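Local structure of metallo-beta-lactamase (Chryseobacterium indologenes, 3L6N) at residues H76-S86 against T101-T112; V145-L154 against L186-T194. The protein hydrolyses the beta-lactam ring of penicillins, cephalosporins and carbapenems at a two-zinc site, so conferring resistance to these antibiotics. All blocks are in the same frame, centred on the assembly; numbering follows the deposited sequence. Where two conformers were deposited one is given.

The two interactions lie on opposite sides of the chain's centre, their centres 26 Å apart and their nearest atoms about 8 Å apart without touching. Interaction 1 packs the zinc-binding loop 76-86 against helix 99-107 and the turn after it, on the side of the seven-stranded sheet. Interaction 2 belongs to the five-stranded sheet, where helix 179-189 returns to the edge strand 195-198. Interaction 1 forms part of the active site, supplying H76, H78 and D80; H139, C158 and H200 complete it. Interaction 2 is structural packing farther off: the side chain of V145 lies about 12 Å from a zinc ion and about 9 Å from that of H76.

Interaction 1 of 2, residues H76-S86 against T101-T112; sequences HSHDDRAGDLS and TNEFLKKDGKAT. With ZN (zinc ion), chain B; ZN (zinc ion), chain C.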
loop_
_atom_site.group_PDB
_atom_site.type_symbol
_atom_site.label_atom_id
_atom_site.label_comp_id
_atom_site.label_asym_id
_atom_site.label_seq_id
_atom_site.Cartn_x
_atom_site.Cartn_y
_atom_site.Cartn_z
ATOM N N HIS A 76 -2.379 0.574 -5.978
ATOM C CA HIS A 76 -2.891 1.269 -7.178
ATOM C C HIS A 76 -1.717 1.725 -8.046
ATOM O O HIS A 76 -0.563 1.353 -7.764
ATOM C CB HIS A 76 -3.955 2.386 -6.901
ATOM C CG HIS A 76 -3.475 3.570 -6.113
ATOM N ND1 HIS A 76 -3.391 3.567 -4.736
ATOM C CD2 HIS A 76 -3.179 4.831 -6.504
ATOM C CE1 HIS A 76 -2.992 4.758 -4.319
ATOM N NE2 HIS A 76 -2.856 5.543 -5.372
ATOM N N SER A 77 -1.995 2.487 -9.108
ATOM C CA SER A 77 -0.979 2.721 -10.139
ATOM C C SER A 77 0.018 3.834 -9.857
ATOM O O SER A 77 1.001 3.957 -10.578
ATOM C CB SER A 77 -1.636 3.012 -11.487
ATOM O OG SER A 77 -2.195 4.321 -11.487
ATOM N N HIS A 78 -0.238 4.639 -8.829
ATOM C CA HIS A 78 0.562 5.836 -8.576
ATOM C C HIS A 78 1.992 5.550 -8.125
ATOM O O HIS A 78 2.320 4.444 -7.695
ATOM C CB HIS A 78 -0.137 6.726 -7.547
ATOM C CG HIS A 78 -1.334 7.449 -8.080
ATOM N ND1 HIS A 78 -2.304 7.983 -7.256
ATOM C CD2 HIS A 78 -1.708 7.743 -9.348
ATOM C CE1 HIS A 78 -3.216 8.589 -8.001
ATOM N NE2 HIS A 78 -2.887 8.444 -9.270
ATOM N N ASP A 79 2.838 6.569 -8.232
ATOM C CA ASP A 79 4.281 6.436 -7.941
ATOM C C ASP A 79 4.617 5.932 -6.541
ATOM O O ASP A 79 5.636 5.259 -6.356
ATOM C CB ASP A 79 4.978 7.781 -8.120
ATOM C CG ASP A 79 5.043 8.241 -9.559
ATOM O OD1 ASP A 79 5.434 9.412 -9.750
ATOM O OD2 ASP A 79 4.724 7.480 -10.493
ATOM N N ASP A 80 3.777 6.272 -5.562
ATOM C CA ASP A 80 3.976 5.862 -4.169
ATOM C C ASP A 80 3.407 4.473 -3.888
ATOM O O ASP A 80 3.411 4.020 -2.745
ATOM C CB ASP A 80 3.370 6.898 -3.191
ATOM C CG ASP A 80 1.874 7.090 -3.379
ATOM O OD1 ASP A 80 1.426 7.293 -4.521
ATOM O OD2 ASP A 80 1.132 7.062 -2.362
ATOM N N ARG A 81 2.965 3.793 -4.942
ATOM C CA ARG A 81 2.293 2.508 -4.798
ATOM C C ARG A 81 2.967 1.487 -5.710
ATOM O O ARG A 81 3.914 0.821 -5.294
ATOM C CB ARG A 81 0.795 2.655 -5.091
ATOM C CG ARG A 81 0.099 3.746 -4.263
ATOM C CD ARG A 81 -0.300 3.254 -2.876
ATOM N NE ARG A 81 0.816 3.221 -1.937
ATOM C CZ ARG A 81 0.673 3.075 -0.622
ATOM N NH1 ARG A 81 -0.539 2.941 -0.098
ATOM N NH2 ARG A 81 1.737 3.040 0.167
ATOM N N ALA A 82 2.519 1.390 -6.959
ATOM C CA ALA A 82 3.211 0.534 -7.946
ATOM C C ALA A 82 4.628 1.030 -8.234
ATOM O O ALA A 82 5.548 0.229 -8.429
ATOM C CB ALA A 82 2.419 0.455 -9.246
ATOM N N GLY A 83 4.799 2.344 -8.274
ATOM C CA GLY A 83 6.087 2.919 -8.664
ATOM C C GLY A 83 6.518 2.403 -10.028
ATOM O O GLY A 83 5.696 2.274 -10.947
ATOM N N ASP A 84 7.808 2.096 -10.152
ATOM C CA ASP A 84 8.377 1.583 -11.394
ATOM C C ASP A 84 8.638 0.095 -11.222
ATOM O O ASP A 84 9.694 -0.314 -10.705
ATOM C CB ASP A 84 9.669 2.329 -11.748
ATOM C CG ASP A 84 10.357 1.767 -12.997
ATOM O OD1 ASP A 84 9.776 0.889 -13.681
ATOM O OD2 ASP A 84 11.491 2.214 -13.279
ATOM N N LEU A 85 7.673 -0.710 -11.646
ATOM C CA LEU A 85 7.736 -2.151 -11.438
ATOM C C LEU A 85 8.861 -2.827 -12.220
ATOM O O LEU A 85 9.194 -3.978 -11.926
ATOM C CB LEU A 85 6.400 -2.819 -11.756
ATOM C CG LEU A 85 5.239 -2.467 -10.820
ATOM C CD1 LEU A 85 3.947 -3.011 -11.409
ATOM C CD2 LEU A 85 5.461 -3.006 -9.399
ATOM N N SER A 86 9.449 -2.109 -13.186
ATOM C CA SER A 86 10.527 -2.690 -13.993
ATOM C C SER A 86 11.725 -3.067 -13.131
ATOM O O SER A 86 12.416 -4.053 -13.414
ATOM C CB SER A 86 10.948 -1.773 -15.152
ATOM O OG SER A 86 11.669 -0.632 -14.717
ATOM N N THR A 101 -5.306 -1.613 -12.534
ATOM C CA THR A 101 -4.065 -0.920 -12.213
ATOM C C THR A 101 -3.092 -1.032 -13.384
ATOM O O THR A 101 -2.444 -0.054 -13.756
ATOM C CB THR A 101 -3.470 -1.472 -10.905
ATOM O OG1 THR A 101 -4.291 -1.034 -9.818
ATOM C CG2 THR A 101 -2.045 -0.960 -10.672
ATOM N N ASN A 102 -3.011 -2.222 -13.973
ATOM C CA ASN A 102 -2.166 -2.414 -15.140
ATOM C C ASN A 102 -2.594 -1.566 -16.320
ATOM O O ASN A 102 -1.746 -1.062 -17.033
ATOM C CB ASN A 102 -2.094 -3.893 -15.535
ATOM C CG ASN A 102 -1.096 -4.658 -14.691
ATOM O OD1 ASN A 102 -0.111 -4.091 -14.213
ATOM N ND2 ASN A 102 -1.340 -5.949 -14.503
ATOM N N GLU A 103 -3.901 -1.409 -16.518
ATOM C CA GLU A 103 -4.406 -0.564 -17.596
ATOM C C GLU A 103 -3.958 0.879 -17.402
ATOM O O GLU A 103 -3.600 1.554 -18.367
ATOM C CB GLU A 103 -5.923 -0.633 -17.652
ATOM C CG GLU A 103 -6.439 -1.885 -18.317
ATOM C CD GLU A 103 -7.877 -2.185 -17.951
ATOM O OE1 GLU A 103 -8.530 -1.357 -17.276
ATOM O OE2 GLU A 103 -8.358 -3.267 -18.346
ATOM N N PHE A 104 -3.966 1.346 -16.152
ATOM C CA PHE A 104 -3.490 2.693 -15.844
ATOM C C PHE A 104 -1.978 2.829 -16.044
ATOM O O PHE A 104 -1.513 3.815 -16.598
ATOM C CB PHE A 104 -3.844 3.086 -14.405
ATOM C CG PHE A 104 -5.295 3.464 -14.193
ATOM C CD1 PHE A 104 -5.771 3.629 -12.895
ATOM C CD2 PHE A 104 -6.175 3.664 -15.261
ATOM C CE1 PHE A 104 -7.085 4.004 -12.646
ATOM C CE2 PHE A 104 -7.515 4.036 -15.030
ATOM C CZ PHE A 104 -7.970 4.208 -13.711
ATOM N N LEU A 105 -1.215 1.838 -15.581
ATOM C CA LEU A 105 0.233 1.851 -15.757
ATOM C C LEU A 105 0.608 1.918 -17.234
ATOM O O LEU A 105 1.437 2.729 -17.634
ATOM C CB LEU A 105 0.871 0.624 -15.096
ATOM C CG LEU A 105 0.859 0.608 -13.564
ATOM C CD1 LEU A 105 1.190 -0.797 -13.052
ATOM C CD2 LEU A 105 1.810 1.657 -12.992
ATOM N N LYS A 106 -0.036 1.076 -18.036
ATOM C CA LYS A 106 0.219 1.043 -19.473
ATOM C C LYS A 106 -0.140 2.387 -20.138
ATOM O O LYS A 106 0.642 2.925 -20.928
ATOM C CB LYS A 106 -0.550 -0.121 -20.098
ATOM C CG LYS A 106 -0.250 -0.385 -21.563
ATOM C CD LYS A 106 1.197 -0.824 -21.792
ATOM C CE LYS A 106 1.370 -1.539 -23.137
ATOM N NZ LYS A 106 0.980 -0.707 -24.318
ATOM N N LYS A 107 -1.315 2.918 -19.806
ATOM C CA LYS A 107 -1.771 4.226 -20.309
ATOM C C LYS A 107 -0.761 5.328 -19.972
ATOM O O LYS A 107 -0.511 6.246 -20.777
ATOM C CB LYS A 107 -3.156 4.548 -19.721
ATOM C CG LYS A 107 -3.704 5.951 -19.976
ATOM C CD LYS A 107 -4.113 6.148 -21.416
ATOM C CE LYS A 107 -5.046 7.354 -21.556
ATOM N NZ LYS A 107 -4.294 8.630 -21.311
ATOM N N ASP A 108 -0.168 5.231 -18.785
ATOM C CA ASP A 108 0.785 6.241 -18.320
ATOM C C ASP A 108 2.233 5.972 -18.763
ATOM O O ASP A 108 3.140 6.714 -18.388
ATOM C CB ASP A 108 0.693 6.410 -16.790
ATOM C CG ASP A 108 -0.599 7.096 -16.340
ATOM O OD1 ASP A 108 -1.343 7.638 -17.186
ATOM O OD2 ASP A 108 -0.877 7.119 -15.118
ATOM N N GLY A 109 2.443 4.935 -19.573
ATOM C CA GLY A 109 3.772 4.624 -20.117
ATOM C C GLY A 109 4.702 3.904 -19.151
ATOM O O GLY A 109 5.930 3.928 -19.318
ATOM N N LYS A 110 4.120 3.238 -18.158
ATOM C CA LYS A 110 4.908 2.589 -17.098
ATOM C C LYS A 110 4.887 1.067 -17.221
ATOM O O LYS A 110 4.050 0.500 -17.920
ATOM C CB LYS A 110 4.403 2.995 -15.711
ATOM C CG LYS A 110 4.402 4.485 -15.413
ATOM C CD LYS A 110 3.685 4.723 -14.074
ATOM C CE LYS A 110 3.584 6.193 -13.692
ATOM N NZ LYS A 110 2.701 6.358 -12.487
ATOM N N ALA A 111 5.814 0.406 -16.530
ATOM C CA ALA A 111 5.843 -1.049 -16.488
ATOM C C ALA A 111 4.608 -1.605 -15.795
ATOM O O ALA A 111 4.067 -0.990 -14.872
ATOM C CB ALA A 111 7.114 -1.542 -15.788
ATOM N N THR A 112 4.157 -2.758 -16.263
ATOM C CA THR A 112 3.014 -3.454 -15.679
ATOM C C THR A 112 3.487 -4.654 -14.864
ATOM O O THR A 112 4.661 -5.052 -14.946
ATOM C CB THR A 112 2.048 -3.919 -16.763
ATOM O OG1 THR A 112 2.774 -4.636 -17.779
ATOM C CG2 THR A 112 1.344 -2.709 -17.391
HETATM ZN ZN ZN B . -2.596 7.624 -5.300
HETATM ZN ZN ZN C . -0.825 7.616 -2.123
HETATM O O HOH W 1 3.710 4.273 -10.734
HETATM O O HOH W 2 -0.377 5.978 -12.861
HETATM O O HOH W 3 -1.115 7.991 -4.150
HETATM O O HOH W 4 5.579 0.457 -13.102
HETATM O O HOH W 5 7.927 2.084 -15.281
#
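S77 and T101 bring their CA atoms to 5.2 Å at one end of the contact, and L85 and A111 approach similarly at the other, so the irregular loop 76-86 runs alongside helix 99-107, from T101 near its start, to the turn beyond it. The loop carries the HxHxD zinc motif of the metallo-beta-lactamase fold. H76 NE2 and H78 ND1 bind one zinc ion with H139, and D80 OD2 binds the other with C158 and H200; a water bridges both metals. A hydrogen bond from H78 NE2 to E173 helps fix that ring's rotation. The intervening S77 faces the helix: T101 CG2 lies 3.8 Å from S77 N, F104 CB meets S77 OG at 3.6 Å, and L105 CD2 rests near S77 O. L105 CD2 also touches A82 CB, and its CD1 lies 3.9 Å from L85 CD1, the two leucines crossing at about a right angle. A Schellman motif at G109 ends the helix. K110 CG then lies anti to the carbonyl carbon (chi1 -58°) and the chain runs extended beyond it, carrying NZ to a 3.1 Å salt bridge with D79 OD2, met nearly along its C-O axis. Two waters give NZ further partners. At the far end A111 CB packs 3.5 Å from S86 N, which together with S86 OG grips D84 OD1 from the same face of the carboxylate.

Interaction 2 of 2, residues V145-L154 against L186-T194; sequences VVWFPKYNVL and LKAKYSKAT
Y190 lies between helix 179-189 and the strand pair 145-148 and 153-157, packing against V145, W147 and L154. The contact joins elements of the beta-alpha-beta unit 153-157, 179-189 and 195-198, with strand 145-148 beside it, in the five-stranded sheet of the metallo-beta-lactamase fold. Its tight part is apolar. L154 holds CG anti to its N (chi1 -175°), which helps put CD1 over the centre of the Y190 ring, a CH-pi contact 3.7 Å from the centroid, while K189 CG covers the opposite face. The other branch, L154 CD2, meets L186 CG at 3.8 Å, tip to tip. W147 and Y190 slide past each other with their ring planes turned by 38°, and Y190 CD2 lies over one face of the indole; P149 CA sits over the other. V145 CG2 approaches the hydroxyl oxygen of Y190 (OH), which is hydrogen-bonded to D133 of strand 128-133. At the far end of the indole, CZ3 of W147 touches A193 CB at 3.6 Å, within the type I turn Y190-A193 that follows the helix.

Toward solvent the packing gives way to looser, more polar contacts. N152, at a G1 beta bulge with V153 opposite F148, lays its amide beside the backbone of K192, with CG 3.5 Å from K192 O, and the exposed lysine chain leads away. A water links Y151 O with T194 OG1. L154 pairs through its backbone with L195 and I197 of the edge strand; the pairing begins with T194 N to N152 O at 2.9 Å, and A193 CA adds a CA-H...O contact to the same oxygen.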
loop_
_atom_site.group_PDB
_atom_site.type_symbol
_atom_site.label_atom_id
_atom_site.label_comp_id
_atom_site.label_asym_id
_atom_site.label_seq_id
_atom_site.Cartn_x
_atom_site.Cartn_y
_atom_site.Cartn_z
ATOM N N VAL A 145 -7.496 -2.514 -1.114
ATOM C CA VAL A 145 -7.018 -2.633 0.262
ATOM C C VAL A 145 -6.457 -4.043 0.460
ATOM O O VAL A 145 -6.752 -4.946 -0.324
ATOM C CB VAL A 145 -8.153 -2.359 1.290
ATOM C CG1 VAL A 145 -8.721 -0.936 1.129
ATOM C CG2 VAL A 145 -9.283 -3.428 1.193
ATOM N N VAL A 146 -5.652 -4.232 1.504
ATOM C CA VAL A 146 -5.093 -5.544 1.799
ATOM C C VAL A 146 -5.420 -5.937 3.229
ATOM O O VAL A 146 -5.078 -5.227 4.183
ATOM C CB VAL A 146 -3.555 -5.616 1.568
ATOM C CG1 VAL A 146 -3.082 -7.064 1.668
ATOM C CG2 VAL A 146 -3.188 -5.044 0.189
ATOM N N TRP A 147 -6.114 -7.066 3.367
ATOM C CA TRP A 147 -6.513 -7.573 4.681
ATOM C C TRP A 147 -5.586 -8.697 5.117
ATOM O O TRP A 147 -5.309 -9.613 4.342
ATOM C CB TRP A 147 -7.961 -8.082 4.602
ATOM C CG TRP A 147 -8.467 -8.802 5.840
ATOM C CD1 TRP A 147 -8.940 -10.082 5.904
ATOM C CD2 TRP A 147 -8.565 -8.268 7.168
ATOM N NE1 TRP A 147 -9.320 -10.382 7.195
ATOM C CE2 TRP A 147 -9.105 -9.288 7.988
ATOM C CE3 TRP A 147 -8.260 -7.030 7.743
ATOM C CZ2 TRP A 147 -9.333 -9.106 9.357
ATOM C CZ3 TRP A 147 -8.488 -6.847 9.107
ATOM C CH2 TRP A 147 -9.022 -7.882 9.895
ATOM N N PHE A 148 -5.109 -8.610 6.357
ATOM C CA PHE A 148 -4.203 -9.598 6.936
ATOM C C PHE A 148 -4.905 -10.304 8.101
ATOM O O PHE A 148 -4.825 -9.844 9.241
ATOM C CB PHE A 148 -2.923 -8.907 7.418
ATOM C CG PHE A 148 -2.135 -8.253 6.310
ATOM C CD1 PHE A 148 -2.306 -6.901 6.019
ATOM C CD2 PHE A 148 -1.232 -8.995 5.556
ATOM C CE1 PHE A 148 -1.578 -6.295 4.988
ATOM C CE2 PHE A 148 -0.498 -8.403 4.511
ATOM C CZ PHE A 148 -0.673 -7.045 4.244
ATOM N N PRO A 149 -5.606 -11.419 7.808
ATOM C CA PRO A 149 -6.529 -12.004 8.795
ATOM C C PRO A 149 -5.878 -12.460 10.094
ATOM O O PRO A 149 -6.498 -12.336 11.158
ATOM C CB PRO A 149 -7.159 -13.182 8.047
ATOM C CG PRO A 149 -6.278 -13.472 6.899
ATOM C CD PRO A 149 -5.657 -12.135 6.524
ATOM N N LYS A 150 -4.647 -12.962 10.012
ATOM C CA LYS A 150 -3.927 -13.415 11.208
ATOM C C LYS A 150 -3.376 -12.275 12.072
ATOM O O LYS A 150 -2.959 -12.499 13.216
ATOM C CB LYS A 150 -2.824 -14.406 10.820
ATOM C CG LYS A 150 -3.292 -15.570 9.934
ATOM C CD LYS A 150 -4.308 -16.476 10.639
ATOM C CE LYS A 150 -4.305 -17.868 10.028
ATOM N NZ LYS A 150 -5.122 -18.833 10.825
ATOM N N TYR A 151 -3.394 -11.054 11.538
ATOM C CA TYR A 151 -2.868 -9.875 12.224
ATOM C C TYR A 151 -3.941 -8.869 12.617
ATOM O O TYR A 151 -3.676 -7.952 13.398
ATOM C CB TYR A 151 -1.814 -9.190 11.337
ATOM C CG TYR A 151 -0.654 -10.098 11.022
ATOM C CD1 TYR A 151 -0.681 -10.949 9.912
ATOM C CD2 TYR A 151 0.466 -10.120 11.845
ATOM C CE1 TYR A 151 0.383 -11.799 9.629
ATOM C CE2 TYR A 151 1.532 -10.956 11.571
ATOM C CZ TYR A 151 1.485 -11.793 10.469
ATOM O OH TYR A 151 2.544 -12.628 10.212
ATOM N N ASN A 152 -5.144 -9.047 12.064
ATOM C CA ASN A 152 -6.249 -8.089 12.200
ATOM C C ASN A 152 -5.858 -6.678 11.780
ATOM O O ASN A 152 -6.264 -5.698 12.387
ATOM C CB ASN A 152 -6.856 -8.118 13.609
ATOM C CG ASN A 152 -7.690 -9.365 13.851
ATOM O OD1 ASN A 152 -8.304 -9.915 12.931
ATOM N ND2 ASN A 152 -7.719 -9.816 15.097
ATOM N N VAL A 153 -5.067 -6.601 10.712
ATOM C CA VAL A 153 -4.614 -5.314 10.194
ATOM C C VAL A 153 -5.127 -5.147 8.775
ATOM O O VAL A 153 -5.029 -6.067 7.972
ATOM C CB VAL A 153 -3.061 -5.218 10.201
ATOM C CG1 VAL A 153 -2.587 -3.987 9.433
ATOM C CG2 VAL A 153 -2.527 -5.194 11.625
ATOM N N LEU A 154 -5.682 -3.972 8.489
ATOM C CA LEU A 154 -6.074 -3.627 7.132
ATOM C C LEU A 154 -5.138 -2.570 6.592
ATOM O O LEU A 154 -4.977 -1.515 7.203
ATOM C CB LEU A 154 -7.497 -3.078 7.085
ATOM C CG LEU A 154 -8.003 -2.806 5.665
ATOM C CD1 LEU A 154 -8.326 -4.119 4.944
ATOM C CD2 LEU A 154 -9.222 -1.889 5.693
ATOM N N LEU A 186 -16.078 -0.289 3.574
ATOM C CA LEU A 186 -14.878 -0.713 4.297
ATOM C C LEU A 186 -15.186 -0.827 5.788
ATOM O O LEU A 186 -14.895 -1.854 6.418
ATOM C CB LEU A 186 -13.734 0.290 4.062
ATOM C CG LEU A 186 -12.338 0.044 4.653
ATOM C CD1 LEU A 186 -11.314 0.850 3.875
ATOM C CD2 LEU A 186 -12.258 0.385 6.139
ATOM N N LYS A 187 -15.770 0.246 6.327
ATOM C CA LYS A 187 -16.120 0.382 7.745
ATOM C C LYS A 187 -17.014 -0.767 8.216
ATOM O O LYS A 187 -16.859 -1.268 9.336
ATOM C CB LYS A 187 -16.792 1.747 7.965
ATOM C CG LYS A 187 -17.296 2.045 9.373
ATOM C CD LYS A 187 -17.976 3.410 9.413
ATOM C CE LYS A 187 -18.628 3.661 10.769
ATOM N NZ LYS A 187 -19.301 4.998 10.828
ATOM N N ALA A 188 -17.926 -1.188 7.345
ATOM C CA ALA A 188 -18.857 -2.271 7.645
ATOM C C ALA A 188 -18.208 -3.654 7.535
ATOM O O ALA A 188 -18.555 -4.572 8.285
ATOM C CB ALA A 188 -20.075 -2.176 6.738
ATOM N N LYS A 189 -17.260 -3.795 6.613
ATOM C CA LYS A 189 -16.643 -5.086 6.321
ATOM C C LYS A 189 -15.512 -5.476 7.285
ATOM O O LYS A 189 -15.355 -6.651 7.613
ATOM C CB LYS A 189 -16.134 -5.114 4.874
ATOM C CG LYS A 189 -15.560 -6.452 4.445
ATOM C CD LYS A 189 -15.335 -6.532 2.953
ATOM C CE LYS A 189 -14.744 -7.879 2.578
ATOM N NZ LYS A 189 -15.000 -8.230 1.164
ATOM N N TYR A 190 -14.723 -4.497 7.722
ATOM C CA TYR A 190 -13.535 -4.791 8.539
ATOM C C TYR A 190 -13.678 -4.334 9.985
ATOM O O TYR A 190 -12.834 -3.603 10.514
ATOM C CB TYR A 190 -12.268 -4.219 7.898
ATOM C CG TYR A 190 -12.050 -4.732 6.503
ATOM C CD1 TYR A 190 -12.290 -3.911 5.409
ATOM C CD2 TYR A 190 -11.631 -6.047 6.274
ATOM C CE1 TYR A 190 -12.108 -4.363 4.130
ATOM C CE2 TYR A 190 -11.446 -6.520 4.978
ATOM C CZ TYR A 190 -11.691 -5.663 3.917
ATOM O OH TYR A 190 -11.519 -6.068 2.626
ATOM N N SER A 191 -14.765 -4.780 10.612
ATOM C CA SER A 191 -14.990 -4.553 12.035
ATOM C C SER A 191 -13.929 -5.267 12.885
ATOM O O SER A 191 -13.575 -4.787 13.963
ATOM C CB SER A 191 -16.406 -4.992 12.434
ATOM O OG SER A 191 -16.679 -6.315 11.998
ATOM N N LYS A 192 -13.409 -6.391 12.386
ATOM C CA LYS A 192 -12.361 -7.151 13.086
ATOM C C LYS A 192 -10.991 -6.457 13.082
ATOM O O LYS A 192 -10.109 -6.820 13.865
ATOM C CB LYS A 192 -12.216 -8.564 12.514
ATOM C CG LYS A 192 -13.338 -9.528 12.883
ATOM C CD LYS A 192 -12.961 -10.949 12.488
ATOM C CE LYS A 192 -14.170 -11.875 12.490
ATOM N NZ LYS A 192 -13.769 -13.286 12.219
ATOM N N ALA A 193 -10.818 -5.464 12.209
ATOM C CA ALA A 193 -9.550 -4.738 12.113
ATOM C C ALA A 193 -9.280 -3.913 13.361
ATOM O O ALA A 193 -10.096 -3.075 13.756
ATOM C CB ALA A 193 -9.526 -3.846 10.876
ATOM N N THR A 194 -8.132 -4.154 13.985
ATOM C CA THR A 194 -7.738 -3.386 15.156
ATOM C C THR A 194 -6.726 -2.310 14.772
ATOM O O THR A 194 -6.362 -1.460 15.585
ATOM C CB THR A 194 -7.194 -4.286 16.274
ATOM O OG1 THR A 194 -6.211 -5.176 15.739
ATOM C CG2 THR A 194 -8.339 -5.107 16.894
HETATM O O HOH W 6 -3.643 -5.321 14.668
#